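PDB 6ZMQ: cytochrome C-type biogenesis protein ccmF from Thermus thermophilus, which probably acts as the membrane-bound heme lyase of cytochrome c maturation, binding heme b and attaching heme to apocytochrome c. Local coordinates for residues L528-G537 with V542-G551; N600-D608 with R620-W631. All coordinates share one frame; numbering follows the deposited sequence.

Two neighbouring contacts illustrate how a single sheet can serve two different interfaces. In contact 1 the edge strand 528-534 receives the loop-rich segment 542-551 against its side chains; in contact 2 strand 603-608 pairs with strand 617-625, which runs on into helix 627-644. The centres lie about 16 Å apart, and the two are stitched together by backbone, with Leu528 O 2.9 Å from Val623 N and Ser530 O 3.0 Å from Leu621 N, both probable hydrogen bonds. A dodecyl maltoside molecule touches both, at Glu529 and at Arg620. The bound heme is more remote, about 14 Å from the side chain of Trp631 in contact 2.

Contact 1. Residues L528-G537 with V542-G551; sequences LESEKTLYRG and VGGVRMTFQG. With LMT (dodecyl-beta-D-maltoside), chain D.
Phe549 packs against Leu534 where strand 528-534 ends in a loop. Phe549 CD2 lies 3.5 Å from Leu534 CB, while Leu534 O sits 3.3 Å above one ring face, displaced toward the rim. With CG anti to the backbone N, a chi1 of -155° carries the ring to the carbonyls of Leu534 and Tyr535; Tyr535 O comes obliquely within 3.5 Å of Phe549 CD1. Beyond the ring, Arg536 lays its CG 3.4 Å from Phe549 O. At the other end of the strand both methyls of Val542 face Ser530 OG, CG1 at 3.3 Å and CG2 at 3.4 Å, and Leu528 CD1 adds a looser apolar touch to Val542 CG1. Between these two ends Lys532 and Met547 reach toward each other, although their modelled separation is doubtful.

In the second shell, Ala617 and Leu619 of strand 617-625 also touch the Phe549 side chain, and Ser530 OG makes a weak hydrogen bond to Leu621 O. Glu529 OE2 accepts a hydrogen bond from the maltoside O4' at 3.1 Å. An alanine in place of Phe549 would remove the ring and would probably leave Leu534 without its main partner across this contact, opening a gap beside Ala617 and Leu619. Val542, at the start of a type I' turn, and Phe549, beyond it, thus rest on the strand and its following loop through van der Waals contacts with side chains and carbonyls, with no hydrogen bond across.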
loop_
_atom_site.group_PDB
_atom_site.type_symbol
_atom_site.label_atom_id
_atom_site.label_comp_id
_atom_site.label_asym_id
_atom_site.label_seq_id
_atom_site.Cartn_x
_atom_site.Cartn_y
_atom_site.Cartn_z
ATOM N N LEU A 528 18.194 20.193 5.861
ATOM C CA LEU A 528 18.744 20.753 7.086
ATOM C C LEU A 528 17.658 20.930 8.134
ATOM O O LEU A 528 16.557 21.398 7.833
ATOM C CB LEU A 528 19.482 22.095 6.850
ATOM C CG LEU A 528 18.846 23.390 6.338
ATOM C CD1 LEU A 528 19.719 24.564 6.699
ATOM C CD2 LEU A 528 18.794 23.337 4.829
ATOM N N GLU A 529 17.989 20.563 9.367
ATOM C CA GLU A 529 17.091 20.702 10.501
ATOM C C GLU A 529 17.742 21.640 11.504
ATOM O O GLU A 529 18.972 21.675 11.628
ATOM C CB GLU A 529 16.745 19.322 11.135
ATOM C CG GLU A 529 17.554 18.846 12.348
ATOM C CD GLU A 529 17.244 17.406 12.732
ATOM O OE1 GLU A 529 16.793 17.177 13.872
ATOM O OE2 GLU A 529 17.448 16.502 11.895
ATOM N N SER A 530 16.925 22.473 12.144
ATOM C CA SER A 530 17.432 23.320 13.218
ATOM C C SER A 530 16.416 23.384 14.344
ATOM O O SER A 530 15.234 23.659 14.107
ATOM C CB SER A 530 17.754 24.729 12.722
ATOM O OG SER A 530 16.755 25.160 11.827
ATOM N N GLU A 531 16.891 23.120 15.558
ATOM C CA GLU A 531 16.079 23.152 16.762
ATOM C C GLU A 531 16.500 24.342 17.609
ATOM O O GLU A 531 17.640 24.403 18.083
ATOM C CB GLU A 531 16.247 21.855 17.551
ATOM C CG GLU A 531 16.343 20.631 16.659
ATOM C CD GLU A 531 16.064 19.349 17.397
ATOM O OE1 GLU A 531 15.058 19.297 18.133
ATOM O OE2 GLU A 531 16.853 18.393 17.245
ATOM N N LYS A 532 15.583 25.289 17.788
ATOM C CA LYS A 532 15.846 26.536 18.490
ATOM C C LYS A 532 14.822 26.672 19.612
ATOM O O LYS A 532 13.864 25.902 19.694
ATOM C CB LYS A 532 15.766 27.733 17.531
ATOM C CG LYS A 532 15.930 27.381 16.048
ATOM C CD LYS A 532 15.789 28.569 15.123
ATOM C CE LYS A 532 14.340 28.764 14.726
ATOM N NZ LYS A 532 14.192 29.639 13.525
ATOM N N THR A 533 15.009 27.658 20.489
ATOM C CA THR A 533 14.011 27.927 21.515
ATOM C C THR A 533 13.897 29.432 21.702
ATOM O O THR A 533 14.855 30.075 22.130
ATOM C CB THR A 533 14.378 27.260 22.851
ATOM O OG1 THR A 533 14.633 25.867 22.643
ATOM C CG2 THR A 533 13.224 27.369 23.822
ATOM N N LEU A 534 12.705 29.980 21.473
ATOM C CA LEU A 534 12.581 31.419 21.293
ATOM C C LEU A 534 11.569 31.960 22.292
ATOM O O LEU A 534 10.535 31.340 22.552
ATOM C CB LEU A 534 12.117 31.780 19.875
ATOM C CG LEU A 534 12.932 31.741 18.579
ATOM C CD1 LEU A 534 13.232 30.334 18.157
ATOM C CD2 LEU A 534 12.175 32.469 17.473
ATOM N N TYR A 535 11.877 33.133 22.844
ATOM C CA TYR A 535 10.996 33.811 23.791
ATOM C C TYR A 535 10.285 34.925 23.039
ATOM O O TYR A 535 9.053 34.952 22.969
ATOM C CB TYR A 535 11.711 34.373 25.046
ATOM C CG TYR A 535 13.161 34.932 25.031
ATOM C CD1 TYR A 535 14.312 34.129 25.155
ATOM C CD2 TYR A 535 13.351 36.311 24.990
ATOM C CE1 TYR A 535 15.583 34.681 25.149
ATOM C CE2 TYR A 535 14.618 36.868 25.006
ATOM C CZ TYR A 535 15.726 36.050 25.085
ATOM O OH TYR A 535 16.984 36.608 25.100
ATOM N N ARG A 536 11.044 35.863 22.479
ATOM C CA ARG A 536 10.702 36.619 21.283
ATOM C C ARG A 536 11.888 36.611 20.328
ATOM O O ARG A 536 12.168 37.600 19.647
ATOM C CB ARG A 536 10.236 38.037 21.613
ATOM C CG ARG A 536 8.716 38.134 21.703
ATOM C CD ARG A 536 8.204 38.778 22.972
ATOM N NE ARG A 536 6.754 38.616 23.059
ATOM C CZ ARG A 536 6.146 37.512 23.478
ATOM N NH1 ARG A 536 6.859 36.464 23.871
ATOM N NH2 ARG A 536 4.822 37.457 23.506
ATOM N N GLY A 537 12.566 35.472 20.266
ATOM C CA GLY A 537 13.712 35.251 19.418
ATOM C C GLY A 537 14.957 34.803 20.156
ATOM O O GLY A 537 15.279 35.215 21.275
ATOM N N VAL A 542 16.699 30.846 9.180
ATOM C CA VAL A 542 17.169 29.525 8.769
ATOM C C VAL A 542 16.641 29.305 7.354
ATOM O O VAL A 542 15.453 29.504 7.082
ATOM C CB VAL A 542 16.700 28.355 9.691
ATOM C CG1 VAL A 542 17.139 26.997 9.123
ATOM C CG2 VAL A 542 17.147 28.492 11.149
ATOM N N GLY A 543 17.541 28.916 6.445
ATOM C CA GLY A 543 17.189 28.383 5.139
ATOM C C GLY A 543 16.446 29.265 4.155
ATOM O O GLY A 543 15.808 28.757 3.227
ATOM N N GLY A 544 16.536 30.583 4.319
ATOM C CA GLY A 544 16.027 31.513 3.333
ATOM C C GLY A 544 14.953 32.468 3.809
ATOM O O GLY A 544 14.658 33.431 3.091
ATOM N N VAL A 545 14.369 32.260 4.989
ATOM C CA VAL A 545 13.374 33.181 5.532
ATOM C C VAL A 545 13.619 33.361 7.024
ATOM O O VAL A 545 13.903 32.394 7.741
ATOM C CB VAL A 545 11.929 32.700 5.272
ATOM C CG1 VAL A 545 11.540 32.917 3.814
ATOM C CG2 VAL A 545 11.774 31.240 5.657
ATOM N N ARG A 546 13.503 34.604 7.480
ATOM C CA ARG A 546 13.730 34.881 8.911
ATOM C C ARG A 546 12.381 35.002 9.601
ATOM O O ARG A 546 11.583 35.796 9.171
ATOM C CB ARG A 546 14.617 36.114 9.108
ATOM C CG ARG A 546 13.871 37.440 9.144
ATOM C CD ARG A 546 14.462 38.516 10.050
ATOM N NE ARG A 546 13.854 39.795 9.717
ATOM C CZ ARG A 546 12.611 40.138 10.011
ATOM N NH1 ARG A 546 11.838 39.308 10.679
ATOM N NH2 ARG A 546 12.142 41.307 9.635
ATOM N N MET A 547 12.160 34.136 10.575
ATOM C CA MET A 547 10.975 34.091 11.414
ATOM C C MET A 547 11.271 34.761 12.753
ATOM O O MET A 547 12.416 35.097 13.051
ATOM C CB MET A 547 10.536 32.644 11.593
ATOM C CG MET A 547 11.695 31.777 11.993
ATOM S SD MET A 547 11.297 30.099 12.454
ATOM C CE MET A 547 12.640 29.295 11.600
ATOM N N THR A 548 10.233 34.959 13.572
ATOM C CA THR A 548 10.386 35.457 14.937
ATOM C C THR A 548 9.181 35.028 15.767
ATOM O O THR A 548 8.099 34.775 15.234
ATOM C CB THR A 548 10.557 36.988 15.000
ATOM O OG1 THR A 548 10.656 37.406 16.368
ATOM C CG2 THR A 548 9.396 37.706 14.341
ATOM N N PHE A 549 9.381 34.951 17.082
ATOM C CA PHE A 549 8.373 34.445 18.011
ATOM C C PHE A 549 7.418 35.567 18.413
ATOM O O PHE A 549 7.846 36.681 18.721
ATOM C CB PHE A 549 9.067 33.826 19.234
ATOM C CG PHE A 549 8.247 32.778 19.963
ATOM C CD1 PHE A 549 7.128 33.123 20.698
ATOM C CD2 PHE A 549 8.584 31.439 19.876
ATOM C CE1 PHE A 549 6.382 32.168 21.349
ATOM C CE2 PHE A 549 7.837 30.476 20.526
ATOM C CZ PHE A 549 6.730 30.851 21.258
ATOM N N GLN A 550 6.112 35.257 18.412
ATOM C CA GLN A 550 5.077 36.233 18.744
ATOM C C GLN A 550 4.050 35.742 19.759
ATOM O O GLN A 550 3.000 36.373 19.905
ATOM C CB GLN A 550 4.335 36.693 17.489
ATOM C CG GLN A 550 5.121 37.631 16.626
ATOM C CD GLN A 550 4.443 37.899 15.314
ATOM O OE1 GLN A 550 3.625 37.106 14.837
ATOM N NE2 GLN A 550 4.734 39.054 14.746
ATOM N N GLY A 551 4.300 34.638 20.440
ATOM C CA GLY A 551 3.444 34.182 21.513
ATOM C C GLY A 551 2.905 32.789 21.257
ATOM O O GLY A 551 3.205 32.141 20.255
HETATM C C1B LMT D . 15.789 10.945 9.684
HETATM C C2B LMT D . 17.283 10.803 10.119
HETATM C C3B LMT D . 17.743 11.825 11.211
HETATM C C4B LMT D . 16.696 12.912 11.577
HETATM C C5B LMT D . 15.377 12.158 11.820
HETATM C C6B LMT D . 14.325 13.116 12.362
HETATM O O1B LMT D . 15.316 9.718 9.174
HETATM O O2B LMT D . 17.450 9.518 10.565
HETATM O O3B LMT D . 18.954 12.369 10.888
HETATM O "O4'" LMT D . 17.066 13.586 12.720
HETATM O O5B LMT D . 14.887 11.436 10.676
HETATM O O6B LMT D . 14.742 13.637 13.559
HETATM C "C1'" LMT D . 14.659 7.906 5.359
HETATM C "C2'" LMT D . 16.104 7.831 5.951
HETATM C "C3'" LMT D . 16.091 8.179 7.475
HETATM C "C4'" LMT D . 15.345 9.499 7.769
HETATM C "C5'" LMT D . 13.920 9.210 7.233
HETATM C "C6'" LMT D . 12.854 10.205 7.601
HETATM O "O1'" LMT D . 14.713 8.014 3.988
HETATM O "O2'" LMT D . 16.587 6.556 5.817
HETATM O "O3'" LMT D . 17.360 8.226 7.967
HETATM O "O5'" LMT D . 13.971 9.083 5.819
HETATM O "O6'" LMT D . 13.139 11.329 6.876
HETATM C C1 LMT D . 14.544 6.818 3.241
HETATM C C2 LMT D . 13.833 7.223 1.977
HETATM C C3 LMT D . 14.229 6.527 0.707
HETATM C C4 LMT D . 13.428 5.254 0.557
HETATM C C5 LMT D . 13.797 4.580 -0.732
HETATM C C6 LMT D . 12.654 3.884 -1.413
HETATM C C7 LMT D . 11.472 4.802 -1.562
HETATM C C8 LMT D . 10.827 4.565 -2.883
HETATM C C9 LMT D . 9.348 4.387 -2.783
HETATM C C10 LMT D . 8.819 4.104 -4.157
HETATM C C11 LMT D . 7.330 4.026 -4.122
HETATM C C12 LMT D . 6.731 4.540 -5.384
#

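Contact 2. Residues N600-D608 with R620-W631; sequences NDYYFLLMD and RLIVTPLVFWMW. With LMT (dodecyl-beta-D-maltoside), chain D.
Trp631 turns its edge toward the face of Phe604 in an offset edge-to-face pair, the planes at 86° and the centroids 5.3 Å apart. With CG opposite the carbonyl carbon (chi1 -68°), the Trp631 indole brings CZ3 to Phe604, and Val627 O lies over one indole face. Phe628 CB, 3.8 Å from Phe604 CD1, and Val627 CB also press obliquely on Phe604. Pro625 N lies over one face of Tyr603. At the Trp629 edge, NE1 donates to Asp601 O over 3.0 Å, nearly in the indole plane but from above the carbonyl plane.

Along the strands, Leu606 and Ile622 exchange two backbone hydrogen bonds, and Asp608 and Arg620 another two. Leu606 CB meets Ile622 CG1 at 3.6 Å on the face shared with Phe604; on the other, Leu605 CD2 lies beside Val623 CG2. Asp608 OD2 and Arg620 NE form a long salt bridge of 3.8 Å; Glu529, Glu531 and Asp610 are further long, weak ion-pair partners of Arg620, whose NH2 approaches the maltoside O6B. Thr624 OG1 is hydrogen-bonded to Tyr246 of helix 224-247. This is an antiparallel beta hairpin whose second strand passes through Leu626 into helix 627-644, predicted to span the membrane, with aromatic packing at the junction.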
loop_
_atom_site.group_PDB
_atom_site.type_symbol
_atom_site.label_atom_id
_atom_site.label_comp_id
_atom_site.label_asym_id
_atom_site.label_seq_id
_atom_site.Cartn_x
_atom_site.Cartn_y
_atom_site.Cartn_z
ATOM N N ASN A 600 6.176 25.341 -2.201
ATOM C CA ASN A 600 6.734 26.348 -3.080
ATOM C C ASN A 600 6.994 25.763 -4.457
ATOM O O ASN A 600 6.916 24.548 -4.677
ATOM C CB ASN A 600 8.041 26.945 -2.548
ATOM C CG ASN A 600 7.833 28.114 -1.610
ATOM O OD1 ASN A 600 6.882 28.147 -0.837
ATOM N ND2 ASN A 600 8.729 29.088 -1.686
ATOM N N ASP A 601 7.365 26.690 -5.348
ATOM C CA ASP A 601 7.667 26.394 -6.744
ATOM C C ASP A 601 8.802 25.382 -6.886
ATOM O O ASP A 601 8.816 24.582 -7.828
ATOM C CB ASP A 601 7.947 27.717 -7.470
ATOM C CG ASP A 601 8.638 27.539 -8.800
ATOM O OD1 ASP A 601 7.933 27.283 -9.798
ATOM O OD2 ASP A 601 9.872 27.791 -8.871
ATOM N N TYR A 602 9.643 25.298 -5.892
ATOM C CA TYR A 602 10.708 24.299 -6.010
ATOM C C TYR A 602 10.704 23.578 -4.681
ATOM O O TYR A 602 11.647 22.810 -4.518
ATOM C CB TYR A 602 12.053 25.025 -5.850
ATOM C CG TYR A 602 12.842 25.582 -7.019
ATOM C CD1 TYR A 602 13.270 24.795 -8.074
ATOM C CD2 TYR A 602 13.285 26.896 -6.989
ATOM C CE1 TYR A 602 14.035 25.326 -9.096
ATOM C CE2 TYR A 602 14.051 27.436 -7.994
ATOM C CZ TYR A 602 14.431 26.647 -9.054
ATOM O OH TYR A 602 15.191 27.195 -10.047
ATOM N N TYR A 603 9.620 23.580 -3.904
ATOM C CA TYR A 603 10.046 23.341 -2.524
ATOM C C TYR A 603 8.893 22.963 -1.594
ATOM O O TYR A 603 7.717 22.956 -1.972
ATOM C CB TYR A 603 10.734 24.606 -2.020
ATOM C CG TYR A 603 11.908 24.459 -1.121
ATOM C CD1 TYR A 603 11.761 23.994 0.172
ATOM C CD2 TYR A 603 13.170 24.846 -1.550
ATOM C CE1 TYR A 603 12.844 23.895 1.006
ATOM C CE2 TYR A 603 14.264 24.745 -0.723
ATOM C CZ TYR A 603 14.098 24.269 0.555
ATOM O OH TYR A 603 15.196 24.171 1.385
ATOM N N PHE A 604 9.275 22.668 -0.345
ATOM C CA PHE A 604 8.418 22.398 0.807
ATOM C C PHE A 604 9.210 22.831 2.037
ATOM O O PHE A 604 10.405 22.539 2.115
ATOM C CB PHE A 604 8.076 20.905 0.905
ATOM C CG PHE A 604 6.633 20.630 1.177
ATOM C CD1 PHE A 604 5.668 21.123 0.326
ATOM C CD2 PHE A 604 6.242 19.855 2.253
ATOM C CE1 PHE A 604 4.335 20.879 0.547
ATOM C CE2 PHE A 604 4.904 19.597 2.489
ATOM C CZ PHE A 604 3.948 20.118 1.630
ATOM N N LEU A 605 8.573 23.517 2.988
ATOM C CA LEU A 605 9.257 23.948 4.212
ATOM C C LEU A 605 8.451 23.504 5.430
ATOM O O LEU A 605 7.311 23.932 5.586
ATOM C CB LEU A 605 9.420 25.476 4.220
ATOM C CG LEU A 605 10.227 26.185 3.119
ATOM C CD1 LEU A 605 9.927 27.677 3.096
ATOM C CD2 LEU A 605 11.722 25.977 3.287
ATOM N N LEU A 606 9.025 22.685 6.315
ATOM C CA LEU A 606 8.211 22.078 7.368
ATOM C C LEU A 606 8.505 22.703 8.727
ATOM O O LEU A 606 9.656 22.685 9.187
ATOM C CB LEU A 606 8.420 20.563 7.411
ATOM C CG LEU A 606 7.691 19.617 8.383
ATOM C CD1 LEU A 606 7.623 18.266 7.725
ATOM C CD2 LEU A 606 8.296 19.427 9.792
ATOM N N MET A 607 7.442 23.153 9.405
ATOM C CA MET A 607 7.538 23.907 10.650
ATOM C C MET A 607 6.915 23.115 11.791
ATOM O O MET A 607 5.736 22.722 11.715
ATOM C CB MET A 607 6.872 25.271 10.489
ATOM C CG MET A 607 7.863 26.369 10.178
ATOM S SD MET A 607 7.121 27.521 9.030
ATOM C CE MET A 607 7.033 26.395 7.633
ATOM N N ASP A 608 7.713 22.944 12.855
ATOM C CA ASP A 608 7.574 22.015 13.965
ATOM C C ASP A 608 7.691 22.736 15.298
ATOM O O ASP A 608 8.383 23.751 15.415
ATOM C CB ASP A 608 8.675 20.945 13.891
ATOM C CG ASP A 608 8.150 19.561 14.064
ATOM O OD1 ASP A 608 6.924 19.428 14.047
ATOM O OD2 ASP A 608 8.954 18.614 14.196
ATOM N N ARG A 620 11.257 23.684 15.865
ATOM C CA ARG A 620 12.124 22.984 14.921
ATOM C C ARG A 620 11.693 23.340 13.501
ATOM O O ARG A 620 10.499 23.405 13.199
ATOM C CB ARG A 620 12.105 21.453 15.145
ATOM C CG ARG A 620 12.897 20.636 14.107
ATOM C CD ARG A 620 13.506 19.359 14.671
ATOM N NE ARG A 620 12.773 18.147 14.307
ATOM C CZ ARG A 620 13.046 16.938 14.794
ATOM N NH1 ARG A 620 14.038 16.780 15.661
ATOM N NH2 ARG A 620 12.333 15.885 14.417
ATOM N N LEU A 621 12.663 23.607 12.629
ATOM C CA LEU A 621 12.349 23.944 11.239
ATOM C C LEU A 621 13.254 23.084 10.360
ATOM O O LEU A 621 14.487 23.127 10.499
ATOM C CB LEU A 621 12.502 25.444 10.981
ATOM C CG LEU A 621 12.248 26.170 9.645
ATOM C CD1 LEU A 621 13.474 26.253 8.799
ATOM C CD2 LEU A 621 11.116 25.569 8.837
ATOM N N ILE A 622 12.615 22.194 9.523
ATOM C CA ILE A 622 13.374 21.381 8.576
ATOM C C ILE A 622 13.106 21.875 7.153
ATOM O O ILE A 622 12.009 22.355 6.811
ATOM C CB ILE A 622 13.101 19.863 8.775
ATOM C CG1 ILE A 622 11.730 19.392 8.303
ATOM C CG2 ILE A 622 13.181 19.502 10.247
ATOM C CD1 ILE A 622 11.680 18.721 6.930
ATOM N N VAL A 623 14.142 21.761 6.318
ATOM C CA VAL A 623 14.170 22.323 4.971
ATOM C C VAL A 623 14.647 21.237 4.011
ATOM O O VAL A 623 15.748 20.686 4.174
ATOM C CB VAL A 623 15.069 23.574 4.902
ATOM C CG1 VAL A 623 15.398 23.927 3.475
ATOM C CG2 VAL A 623 14.422 24.755 5.580
ATOM N N THR A 624 13.785 20.893 3.050
ATOM C CA THR A 624 13.881 19.826 2.063
ATOM C C THR A 624 13.446 20.325 0.691
ATOM O O THR A 624 12.489 21.100 0.591
ATOM C CB THR A 624 12.967 18.651 2.447
ATOM O OG1 THR A 624 11.626 19.135 2.617
ATOM C CG2 THR A 624 13.398 17.965 3.727
ATOM N N PRO A 625 14.084 19.862 -0.387
ATOM C CA PRO A 625 13.659 20.247 -1.737
ATOM C C PRO A 625 12.780 19.209 -2.416
ATOM O O PRO A 625 12.895 18.003 -2.179
ATOM C CB PRO A 625 14.994 20.382 -2.491
ATOM C CG PRO A 625 16.086 20.184 -1.427
ATOM C CD PRO A 625 15.429 19.288 -0.434
ATOM N N LEU A 626 11.891 19.728 -3.279
ATOM C CA LEU A 626 11.110 18.966 -4.272
ATOM C C LEU A 626 10.207 17.892 -3.654
ATOM O O LEU A 626 9.862 16.907 -4.306
ATOM C CB LEU A 626 12.035 18.341 -5.325
ATOM C CG LEU A 626 12.710 19.326 -6.282
ATOM C CD1 LEU A 626 14.163 18.945 -6.552
ATOM C CD2 LEU A 626 11.927 19.448 -7.581
ATOM N N VAL A 627 9.770 18.087 -2.410
ATOM C CA VAL A 627 8.880 17.104 -1.785
ATOM C C VAL A 627 7.439 17.322 -2.249
ATOM O O VAL A 627 6.616 16.399 -2.211
ATOM C CB VAL A 627 9.036 17.166 -0.254
ATOM C CG1 VAL A 627 8.461 15.933 0.444
ATOM C CG2 VAL A 627 10.490 17.264 0.073
ATOM N N PHE A 628 7.117 18.530 -2.712
ATOM C CA PHE A 628 5.810 18.779 -3.312
ATOM C C PHE A 628 5.712 18.137 -4.695
ATOM O O PHE A 628 4.643 17.650 -5.097
ATOM C CB PHE A 628 5.569 20.290 -3.359
ATOM C CG PHE A 628 4.608 20.737 -4.414
ATOM C CD1 PHE A 628 3.240 20.524 -4.233
ATOM C CD2 PHE A 628 5.064 21.420 -5.550
ATOM C CE1 PHE A 628 2.327 20.941 -5.177
ATOM C CE2 PHE A 628 4.181 21.867 -6.523
ATOM C CZ PHE A 628 2.798 21.627 -6.349
ATOM N N TRP A 629 6.828 18.092 -5.425
ATOM C CA TRP A 629 6.839 17.463 -6.739
ATOM C C TRP A 629 6.793 15.949 -6.641
ATOM O O TRP A 629 6.324 15.288 -7.573
ATOM C CB TRP A 629 8.075 17.925 -7.509
ATOM C CG TRP A 629 8.004 19.380 -7.855
ATOM C CD1 TRP A 629 8.468 20.426 -7.108
ATOM C CD2 TRP A 629 7.415 19.952 -9.023
ATOM N NE1 TRP A 629 8.213 21.614 -7.752
ATOM C CE2 TRP A 629 7.566 21.347 -8.931
ATOM C CE3 TRP A 629 6.793 19.417 -10.152
ATOM C CZ2 TRP A 629 7.108 22.210 -9.921
ATOM C CZ3 TRP A 629 6.325 20.275 -11.122
ATOM C CH2 TRP A 629 6.488 21.653 -11.007
ATOM N N MET A 630 7.228 15.405 -5.507
ATOM C CA MET A 630 7.040 13.998 -5.181
ATOM C C MET A 630 5.553 13.644 -5.104
ATOM O O MET A 630 5.123 12.591 -5.599
ATOM C CB MET A 630 7.764 13.729 -3.861
ATOM C CG MET A 630 7.857 12.316 -3.386
ATOM S SD MET A 630 8.518 12.452 -1.716
ATOM C CE MET A 630 10.158 13.111 -2.084
ATOM N N TRP A 631 4.734 14.547 -4.567
ATOM C CA TRP A 631 3.299 14.278 -4.497
ATOM C C TRP A 631 2.577 14.635 -5.786
ATOM O O TRP A 631 1.505 14.083 -6.064
ATOM C CB TRP A 631 2.692 15.001 -3.310
ATOM C CG TRP A 631 3.214 14.381 -2.096
ATOM C CD1 TRP A 631 3.591 13.076 -1.945
ATOM C CD2 TRP A 631 3.544 15.036 -0.886
ATOM N NE1 TRP A 631 4.091 12.869 -0.682
ATOM C CE2 TRP A 631 4.073 14.062 -0.013
ATOM C CE3 TRP A 631 3.417 16.348 -0.436
ATOM C CZ2 TRP A 631 4.472 14.364 1.270
ATOM C CZ3 TRP A 631 3.813 16.636 0.835
ATOM C CH2 TRP A 631 4.328 15.655 1.674
HETATM C C1B LMT D . 15.789 10.945 9.684
HETATM C C2B LMT D . 17.283 10.803 10.119
HETATM C C3B LMT D . 17.743 11.825 11.211
HETATM C C4B LMT D . 16.696 12.912 11.577
HETATM C C5B LMT D . 15.377 12.158 11.820
HETATM C C6B LMT D . 14.325 13.116 12.362
HETATM O O1B LMT D . 15.316 9.718 9.174
HETATM O O2B LMT D . 17.450 9.518 10.565
HETATM O O3B LMT D . 18.954 12.369 10.888
HETATM O "O4'" LMT D . 17.066 13.586 12.720
HETATM O O5B LMT D . 14.887 11.436 10.676
HETATM O O6B LMT D . 14.742 13.637 13.559
HETATM C "C1'" LMT D . 14.659 7.906 5.359
HETATM C "C2'" LMT D . 16.104 7.831 5.951
HETATM C "C3'" LMT D . 16.091 8.179 7.475
HETATM C "C4'" LMT D . 15.345 9.499 7.769
HETATM C "C5'" LMT D . 13.920 9.210 7.233
HETATM C "C6'" LMT D . 12.854 10.205 7.601
HETATM O "O1'" LMT D . 14.713 8.014 3.988
HETATM O "O2'" LMT D . 16.587 6.556 5.817
HETATM O "O3'" LMT D . 17.360 8.226 7.967
HETATM O "O5'" LMT D . 13.971 9.083 5.819
HETATM O "O6'" LMT D . 13.139 11.329 6.876
HETATM C C1 LMT D . 14.544 6.818 3.241
HETATM C C2 LMT D . 13.833 7.223 1.977
HETATM C C3 LMT D . 14.229 6.527 0.707
HETATM C C4 LMT D . 13.428 5.254 0.557
HETATM C C5 LMT D . 13.797 4.580 -0.732
HETATM C C6 LMT D . 12.654 3.884 -1.413
HETATM C C7 LMT D . 11.472 4.802 -1.562
HETATM C C8 LMT D . 10.827 4.565 -2.883
HETATM C C9 LMT D . 9.348 4.387 -2.783
HETATM C C10 LMT D . 8.819 4.104 -4.157
HETATM C C11 LMT D . 7.330 4.026 -4.122
HETATM C C12 LMT D . 6.731 4.540 -5.384
#